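Local coordinates for C2 domain protein (PDB 3W56) that binds calcium ions through the loops of a C2 domain and, as a probable relative of the perforin C2 domain, is likely to engage phospholipid membranes, at residues Y45-C50 / L55-V60; C102-K107 / H111-Y116. One frame throughout, in Å; residues are numbered along the deposited sequence.

Contact 1 of 2, residues Y45-C50 / L55-V60; sequences YVKVFC and LGETSV
The amide N of Val-46 gives its hydrogen to the side-chain hydroxyl OG1 of Thr-58 at 2.9 Å, and the hydroxyl in turn donates a hydrogen bond to the carbonyl O of Ser-59, so one oxygen both receives from 45-50 and donates within 55-60. With OG1 set between the backbone N and carbonyl carbon of Thr-58 (chi1 69°), the hydroxyl stands in for the backbone acceptor a regular strand would offer. In return, Thr-58 N donates to Val-46 O at 2.9 Å. Further along, Val-48 N meets Gly-56 O at 3.0 Å, while Val-48 O takes two weak bonds, from Leu-55 N and Gly-56 N, where the backbone of Leu-55 leaves the extended conformation. Strands 44-50 and 53-57 form an antiparallel hairpin at one margin of a four-stranded sheet of the C2 beta-sandwich, with Lys-47 and Glu-57 a non-hydrogen-bonded pair. The carboxylate of Glu-57 lies obliquely beside the Tyr-45 ring, OE1 3.5 Å from CE1, its plane turned 37° from the ring. The Lys-47 chain runs alongside that of Glu-57, its CG 3.9 Å from OE2, yet NZ stays too far from the carboxylate for a salt bridge. The Tyr-45 hydroxyl is hydrogen-bonded to Asp-96. On the sandwich-facing side, Leu-55 CD1 packs against Cys-50 CB at 3.7 Å and Val-48 CG1 at 3.9 Å, and Thr-58 CG2 sits near Val-46 CB; Phe-73, His-75 and Leu-26 of the other sheet add to this packing. Val-60 CG2 touches Tyr-45 CD2, and its side chain lies beside the calcium-binding residues Asp-43 and Glu-91.

Contact 2 of 2, residues C102-K107 / H111-Y116; sequences CQRQIK and HEHDCY
A disulfide joins Cys-102 SG to Cys-115 SG at 2.0 Å, tying together the edge strands 97-105 and 109-116, which belong to opposite sheets of the C2 beta-sandwich. The stacking contact lies two residues along each strand: the guanidinium of Arg-104 rests flat on one face of the His-113 ring, centres 3.5 Å apart and planes 4° from parallel. CG of Arg-104 is anti to its own N, which carries the chain across to the other strand, and the bend at chi3 (-54°) lays the end over the imidazole, with CD 3.7 Å from the ring centroid in a CH-pi contact. Arg-104 NE is hydrogen-bonded to the hydroxyl of Tyr-125, which, with the stack, limits rotation of the plane. A leucine here would probably leave the His-113 face without its flat partner and the Tyr-125 hydroxyl without that donor. Among the polar links, a water accepts from Arg-104 NH2 at 3.2 Å and donates to Asp-114 O at 3.0 Å, bridging the strands. Where the chain turns, His-111 NE2, which also bonds Val-108 O, makes a weak bond to Lys-107 O, 3.1 Å away near the ring plane, bent to 125° at the hydrogen.

Both segments of contact 1 precede those of contact 2 in the chain; their centres are 15 Å apart, and the gap between nearest atoms is about 4 Å. Both reach the same antiparallel sheet, ordered 53-57, 44-50, 83-90, 97-105: contact 1 pairs its first two strands at one margin, whereas contact 2 starts from strand 97-105 at the other margin and crosses to strand 109-116 of the second sheet. Strand 83-90 lies between them, bonded through its backbone to both 45-50 and 102-105. Pairing within one sheet is thus complemented by a covalent link between sheets. Contact 1 reaches the calcium-binding loops, while contact 2 lies away from them.

Contact 1 of 2, residues Y45-C50 / L55-V60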
ATOM      1  N   TYR A  45      -1.320   7.063  -5.321  1.00 12.33           N
ATOM      2  CA  TYR A  45      -0.724   5.810  -5.628  1.00 12.26           C
ATOM      3  C   TYR A  45      -0.088   5.264  -4.380  1.00 11.68           C
ATOM      4  O   TYR A  45       0.145   5.989  -3.380  1.00 17.43           O
ATOM      5  CB  TYR A  45       0.287   5.892  -6.845  1.00 13.19           C
ATOM      6  CG  TYR A  45       1.594   6.651  -6.570  1.00 17.90           C
ATOM      7  CD1 TYR A  45       2.761   5.958  -6.357  1.00 14.49           C
ATOM      8  CD2 TYR A  45       1.614   8.016  -6.553  1.00 15.40           C
ATOM      9  CE1 TYR A  45       3.978   6.634  -6.081  1.00 16.12           C
ATOM     10  CE2 TYR A  45       2.792   8.712  -6.333  1.00 16.74           C
ATOM     11  CZ  TYR A  45       3.955   8.007  -6.091  1.00 14.35           C
ATOM     12  OH  TYR A  45       5.172   8.653  -5.870  1.00 16.33           O
ATOM     13  N   VAL A  46       0.216   3.975  -4.416  1.00 11.63           N
ATOM     14  CA  VAL A  46       0.785   3.241  -3.277  1.00 11.01           C
ATOM     15  C   VAL A  46       2.119   2.588  -3.577  1.00 16.22           C
ATOM     16  O   VAL A  46       2.296   1.906  -4.604  1.00 13.12           O
ATOM     17  CB  VAL A  46      -0.221   2.155  -2.791  1.00 11.72           C
ATOM     18  CG1 VAL A  46       0.237   1.527  -1.502  1.00 13.73           C
ATOM     19  CG2 VAL A  46      -1.614   2.800  -2.641  1.00 11.83           C
ATOM     20  N   LYS A  47       3.076   2.795  -2.673  1.00 13.24           N
ATOM     21  CA  LYS A  47       4.391   2.160  -2.803  1.00 19.26           C
ATOM     22  C   LYS A  47       4.431   1.020  -1.840  1.00 16.35           C
ATOM     23  O   LYS A  47       3.941   1.136  -0.683  1.00 15.96           O
ATOM     24  CB  LYS A  47       5.518   3.128  -2.462  1.00 23.49           C
ATOM     25  CG  LYS A  47       5.728   4.302  -3.414  1.00 22.51           C
ATOM     26  CD  LYS A  47       7.210   4.818  -3.210  1.00 16.75           C
ATOM     27  CE  LYS A  47       7.330   6.231  -3.718  1.00 28.58           C
ATOM     28  NZ  LYS A  47       8.671   6.835  -3.330  1.00 35.11           N
ATOM     29  N   VAL A  48       5.017  -0.086  -2.261  1.00 10.66           N
ATOM     30  CA  VAL A  48       4.979  -1.367  -1.554  1.00  9.43           C
ATOM     31  C   VAL A  48       6.371  -1.925  -1.423  1.00 14.99           C
ATOM     32  O   VAL A  48       7.087  -2.184  -2.448  1.00 15.66           O
ATOM     33  CB  VAL A  48       4.148  -2.442  -2.297  1.00 11.24           C
ATOM     34  CG1 VAL A  48       4.021  -3.704  -1.517  1.00 11.50           C
ATOM     35  CG2 VAL A  48       2.754  -1.875  -2.589  1.00 11.59           C
ATOM     36  N   PHE A  49       6.739  -2.116  -0.167  1.00 15.57           N
ATOM     37  CA  PHE A  49       8.014  -2.754   0.179  1.00 19.59           C
ATOM     38  C   PHE A  49       7.757  -3.972   1.042  1.00 25.25           C
ATOM     39  O   PHE A  49       6.867  -3.988   1.910  1.00 16.54           O
ATOM     40  CB  PHE A  49       8.909  -1.788   0.972  1.00 16.38           C
ATOM     41  CG  PHE A  49       9.117  -0.459   0.293  1.00 16.76           C
ATOM     42  CD1 PHE A  49      10.244  -0.224  -0.484  1.00 27.36           C
ATOM     43  CD2 PHE A  49       8.155   0.537   0.409  1.00 16.73           C
ATOM     44  CE1 PHE A  49      10.415   1.027  -1.112  1.00 27.58           C
ATOM     45  CE2 PHE A  49       8.305   1.792  -0.178  1.00 20.75           C
ATOM     46  CZ  PHE A  49       9.453   2.034  -0.969  1.00 33.38           C
ATOM     47  N   CYS A  50       8.539  -5.010   0.810  1.00 23.27           N
ATOM     48  CA  CYS A  50       8.542  -6.118   1.734  1.00 16.84           C
ATOM     49  C   CYS A  50       9.949  -6.250   2.271  1.00 23.79           C
ATOM     50  O   CYS A  50      10.860  -6.675   1.519  1.00 25.50           O
ATOM     51  CB  CYS A  50       8.163  -7.425   1.034  1.00 21.71           C
ATOM     52  SG  CYS A  50       8.028  -8.736   2.255  1.00 28.50           S
ATOM     53  N   LEU A  55       8.810  -3.857  -3.859  1.00 24.26           N
ATOM     54  CA  LEU A  55       7.895  -4.669  -4.657  1.00 24.71           C
ATOM     55  C   LEU A  55       7.236  -3.947  -5.843  1.00 14.32           C
ATOM     56  O   LEU A  55       6.730  -4.602  -6.769  1.00 22.59           O
ATOM     57  CB  LEU A  55       6.824  -5.280  -3.756  1.00 14.53           C
ATOM     58  CG  LEU A  55       7.335  -6.232  -2.710  1.00 23.24           C
ATOM     59  CD1 LEU A  55       6.158  -6.919  -2.079  1.00 19.04           C
ATOM     60  CD2 LEU A  55       8.288  -7.301  -3.332  1.00 21.20           C
ATOM     61  N   GLY A  56       7.309  -2.613  -5.863  1.00 20.41           N
ATOM     62  CA  GLY A  56       6.641  -1.830  -6.881  1.00 21.25           C
ATOM     63  C   GLY A  56       5.672  -0.767  -6.366  1.00 20.30           C
ATOM     64  O   GLY A  56       5.685  -0.378  -5.189  1.00 18.14           O
ATOM     65  N   GLU A  57       4.907  -0.213  -7.283  1.00 13.91           N
ATOM     66  CA  GLU A  57       3.938   0.795  -6.919  1.00 22.39           C
ATOM     67  C   GLU A  57       2.727   0.599  -7.783  1.00 22.05           C
ATOM     68  O   GLU A  57       2.823   0.036  -8.901  1.00 19.53           O
ATOM     69  CB  GLU A  57       4.480   2.236  -6.994  1.00 28.77           C
ATOM     70  CG  GLU A  57       5.453   2.550  -8.078  1.00 27.93           C
ATOM     71  CD  GLU A  57       5.938   4.013  -7.985  1.00 17.72           C
ATOM     72  OE1 GLU A  57       5.413   4.850  -8.764  1.00 29.79           O
ATOM     73  OE2 GLU A  57       6.813   4.325  -7.119  1.00 30.28           O
ATOM     74  N   THR A  58       1.569   0.998  -7.247  1.00 13.71           N
ATOM     75  CA  THR A  58       0.440   1.135  -8.140  1.00 13.88           C
ATOM     76  C   THR A  58       0.571   2.255  -9.172  1.00 16.08           C
ATOM     77  O   THR A  58       1.309   3.212  -8.992  1.00 19.09           O
ATOM     78  CB  THR A  58      -0.868   1.442  -7.379  1.00 10.07           C
ATOM     79  OG1 THR A  58      -0.863   2.766  -6.792  1.00 13.36           O
ATOM     80  CG2 THR A  58      -1.094   0.403  -6.261  1.00 12.93           C
ATOM     81  N   SER A  59      -0.284   2.149 -10.188  1.00 14.94           N
ATOM     82  CA  SER A  59      -0.626   3.282 -11.025  1.00 20.09           C
ATOM     83  C   SER A  59      -1.285   4.417 -10.220  1.00 19.35           C
ATOM     84  O   SER A  59      -1.742   4.256  -9.074  1.00 14.47           O
ATOM     85  CB  SER A  59      -1.494   2.823 -12.230  1.00 15.76           C
ATOM     86  OG  SER A  59      -2.819   2.417 -11.795  1.00 17.99           O
ATOM     87  N   VAL A  60      -1.236   5.614 -10.782  1.00 17.33           N
ATOM     88  CA  VAL A  60      -1.868   6.780 -10.225  1.00 18.40           C
ATOM     89  C   VAL A  60      -3.355   6.758 -10.540  1.00 18.65           C
ATOM     90  O   VAL A  60      -3.808   6.546 -11.695  1.00 18.30           O
ATOM     91  CB  VAL A  60      -1.235   8.081 -10.733  1.00 22.37           C
ATOM     92  CG1 VAL A  60      -1.971   9.257 -10.128  1.00 22.31           C
ATOM     93  CG2 VAL A  60       0.241   8.072 -10.397  1.00 23.42           C
TER

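Contact 2 of 2, residues C102-K107 / H111-Y116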
ATOM      1  N   CYS A 102       2.629   3.050   6.473  1.00 18.36           N
ATOM      2  CA  CYS A 102       2.375   2.003   7.451  0.58 20.35           C
ATOM      3  C   CYS A 102       3.311   0.836   7.336  1.00 23.45           C
ATOM      4  O   CYS A 102       3.757   0.420   6.226  1.00 18.05           O
ATOM      5  CB  CYS A 102       0.925   1.566   7.475  0.58 19.29           C
ATOM      6  SG  CYS A 102      -0.049   2.981   7.918  0.58 20.85           S
ATOM      7  N   GLN A 103       3.640   0.350   8.514  1.00 17.81           N
ATOM      8  CA  GLN A 103       4.582  -0.719   8.712  1.00 18.26           C
ATOM      9  C   GLN A 103       3.947  -1.798   9.556  1.00 24.62           C
ATOM     10  O   GLN A 103       3.304  -1.528  10.600  1.00 18.79           O
ATOM     11  CB  GLN A 103       5.798  -0.178   9.427  1.00 22.13           C
ATOM     12  CG  GLN A 103       6.626   0.746   8.559  1.00 32.90           C
ATOM     13  CD  GLN A 103       8.013   0.971   9.146  1.00 38.63           C
ATOM     14  OE1 GLN A 103       9.021   0.664   8.506  1.00 45.25           O
ATOM     15  NE2 GLN A 103       8.063   1.494  10.374  1.00 46.24           N
ATOM     16  N   ARG A 104       4.143  -3.029   9.122  1.00 19.59           N
ATOM     17  CA  ARG A 104       3.522  -4.161   9.778  1.00 24.56           C
ATOM     18  C   ARG A 104       4.369  -5.427   9.604  1.00 23.85           C
ATOM     19  O   ARG A 104       4.800  -5.721   8.503  1.00 19.66           O
ATOM     20  CB  ARG A 104       2.168  -4.377   9.133  1.00 24.27           C
ATOM     21  CG  ARG A 104       1.524  -5.632   9.505  1.00 24.72           C
ATOM     22  CD  ARG A 104       0.134  -5.602   9.017  1.00 23.05           C
ATOM     23  NE  ARG A 104      -0.630  -4.443   9.459  1.00 21.72           N
ATOM     24  CZ  ARG A 104      -1.036  -4.237  10.726  1.00 29.84           C
ATOM     25  NH1 ARG A 104      -0.742  -5.121  11.683  1.00 25.91           N
ATOM     26  NH2 ARG A 104      -1.756  -3.151  11.040  1.00 22.53           N
ATOM     27  N   GLN A 105       4.548  -6.193  10.670  1.00 23.93           N
ATOM     28  CA  GLN A 105       5.222  -7.477  10.517  1.00 27.71           C
ATOM     29  C   GLN A 105       4.233  -8.470   9.947  1.00 23.63           C
ATOM     30  O   GLN A 105       3.126  -8.631  10.461  1.00 22.84           O
ATOM     31  CB  GLN A 105       5.751  -7.980  11.846  1.00 29.16           C
ATOM     32  CG  GLN A 105       7.246  -7.703  12.084  1.00 31.60           C
ATOM     33  CD  GLN A 105       7.676  -8.020  13.513  1.00 34.71           C
ATOM     34  OE1 GLN A 105       6.829  -8.154  14.434  1.00 43.80           O
ATOM     35  NE2 GLN A 105       8.982  -8.160  13.716  1.00 33.30           N
ATOM     36  N   ILE A 106       4.622  -9.153   8.865  1.00 16.48           N
ATOM     37  CA  ILE A 106       3.689 -10.073   8.248  1.00 16.57           C
ATOM     38  C   ILE A 106       3.690 -11.457   8.911  1.00 18.75           C
ATOM     39  O   ILE A 106       4.728 -11.959   9.357  1.00 20.54           O
ATOM     40  CB  ILE A 106       3.961 -10.192   6.760  1.00 12.50           C
ATOM     41  CG1 ILE A 106       5.406 -10.692   6.585  1.00 18.48           C
ATOM     42  CG2 ILE A 106       3.840  -8.833   6.127  1.00 16.96           C
ATOM     43  CD1 ILE A 106       5.745 -11.120   5.141  1.00 16.52           C
ATOM     44  N   LYS A 107       2.501 -12.023   8.994  1.00 16.96           N
ATOM     45  CA  LYS A 107       2.207 -13.256   9.700  1.00 17.44           C
ATOM     46  C   LYS A 107       1.554 -14.210   8.727  1.00 23.25           C
ATOM     47  O   LYS A 107       0.803 -13.787   7.829  1.00 20.42           O
ATOM     48  CB  LYS A 107       1.276 -12.988  10.865  1.00 25.11           C
ATOM     49  CG  LYS A 107       1.797 -11.901  11.737  1.00 22.83           C
ATOM     50  CD  LYS A 107       3.002 -12.334  12.540  1.00 23.39           C
ATOM     51  CE  LYS A 107       3.674 -11.058  13.062  1.00 31.76           C
ATOM     52  NZ  LYS A 107       4.261 -11.207  14.430  1.00 30.03           N
ATOM     53  N   HIS A 111      -4.991 -11.661   6.032  1.00 15.05           N
ATOM     54  CA  HIS A 111      -5.239 -10.580   7.039  1.00 13.44           C
ATOM     55  C   HIS A 111      -5.823  -9.362   6.349  1.00 14.85           C
ATOM     56  O   HIS A 111      -5.400  -9.015   5.242  1.00 15.48           O
ATOM     57  CB  HIS A 111      -3.912 -10.196   7.723  1.00 18.30           C
ATOM     58  CG  HIS A 111      -3.244 -11.374   8.344  1.00 22.21           C
ATOM     59  ND1 HIS A 111      -3.632 -11.880   9.574  1.00 22.69           N
ATOM     60  CD2 HIS A 111      -2.315 -12.227   7.855  1.00 18.28           C
ATOM     61  CE1 HIS A 111      -2.930 -12.970   9.831  1.00 26.86           C
ATOM     62  NE2 HIS A 111      -2.125 -13.199   8.805  1.00 25.45           N
ATOM     63  N   GLU A 112      -6.816  -8.728   6.973  1.00 15.14           N
ATOM     64  CA  GLU A 112      -7.318  -7.447   6.514  1.00 15.87           C
ATOM     65  C   GLU A 112      -6.835  -6.400   7.479  1.00 11.22           C
ATOM     66  O   GLU A 112      -6.918  -6.555   8.735  1.00 15.65           O
ATOM     67  CB  GLU A 112      -8.840  -7.420   6.463  1.00 14.27           C
ATOM     68  CG  GLU A 112      -9.455  -8.517   5.634  1.00 16.92           C
ATOM     69  CD  GLU A 112     -10.953  -8.634   5.904  1.00 21.49           C
ATOM     70  OE1 GLU A 112     -11.632  -7.576   5.845  1.00 23.84           O
ATOM     71  OE2 GLU A 112     -11.430  -9.751   6.208  1.00 22.75           O
ATOM     72  N   HIS A 113      -6.348  -5.304   6.928  1.00  9.19           N
ATOM     73  CA  HIS A 113      -5.809  -4.221   7.742  1.00 12.78           C
ATOM     74  C   HIS A 113      -6.171  -2.827   7.299  1.00 13.45           C
ATOM     75  O   HIS A 113      -6.580  -2.580   6.165  1.00 11.13           O
ATOM     76  CB  HIS A 113      -4.254  -4.312   7.829  1.00 11.56           C
ATOM     77  CG  HIS A 113      -3.760  -5.489   8.620  1.00 11.01           C
ATOM     78  ND1 HIS A 113      -3.951  -5.577   9.991  1.00 16.69           N
ATOM     79  CD2 HIS A 113      -3.095  -6.617   8.256  1.00 12.99           C
ATOM     80  CE1 HIS A 113      -3.442  -6.721  10.421  1.00 21.33           C
ATOM     81  NE2 HIS A 113      -2.914  -7.367   9.387  1.00 16.93           N
ATOM     82  N   ASP A 114      -6.062  -1.891   8.251  1.00 11.40           N
ATOM     83  CA  ASP A 114      -6.227  -0.480   7.988  1.00 11.67           C
ATOM     84  C   ASP A 114      -4.939   0.255   8.247  1.00 17.09           C
ATOM     85  O   ASP A 114      -4.191  -0.042   9.225  1.00 19.53           O
ATOM     86  CB  ASP A 114      -7.274   0.123   8.945  1.00 12.75           C
ATOM     87  CG  ASP A 114      -8.587  -0.637   8.906  1.00 19.83           C
ATOM     88  OD1 ASP A 114      -9.181  -0.829   9.975  1.00 29.63           O
ATOM     89  OD2 ASP A 114      -9.056  -1.053   7.819  1.00 19.52           O
ATOM     90  N   CYS A 115      -4.672   1.230   7.393  1.00 12.11           N
ATOM     91  CA  CYS A 115      -3.516   2.081   7.569  1.00 17.23           C
ATOM     92  C   CYS A 115      -3.945   3.573   7.606  1.00 14.56           C
ATOM     93  O   CYS A 115      -4.478   4.145   6.634  1.00 15.02           O
ATOM     94  CB  CYS A 115      -2.529   1.765   6.452  1.00 16.35           C
ATOM     95  SG  CYS A 115      -1.318   3.001   6.383  1.00 21.33           S
ATOM     96  N   TYR A 116      -3.750   4.262   8.743  1.00 10.52           N
ATOM     97  CA  TYR A 116      -4.211   5.611   8.796  1.00  9.63           C
ATOM     98  C   TYR A 116      -3.196   6.589   8.249  1.00  9.35           C
ATOM     99  O   TYR A 116      -2.000   6.541   8.589  1.00 19.23           O
ATOM    100  CB  TYR A 116      -4.545   5.935  10.288  1.00  9.06           C
ATOM    101  CG  TYR A 116      -5.457   4.869  10.871  1.00 10.08           C
ATOM    102  CD1 TYR A 116      -6.831   4.878  10.591  1.00  9.53           C
ATOM    103  CD2 TYR A 116      -4.956   3.789  11.638  1.00 12.17           C
ATOM    104  CE1 TYR A 116      -7.673   3.858  11.026  1.00 12.15           C
ATOM    105  CE2 TYR A 116      -5.818   2.736  12.093  1.00  8.55           C
ATOM    106  CZ  TYR A 116      -7.168   2.816  11.781  1.00  7.66           C
ATOM    107  OH  TYR A 116      -8.089   1.907  12.164  1.00 15.93           O
TER
HETATM  108  O   HOH W   1      -1.469  -1.078   8.639  1.00 14.72           O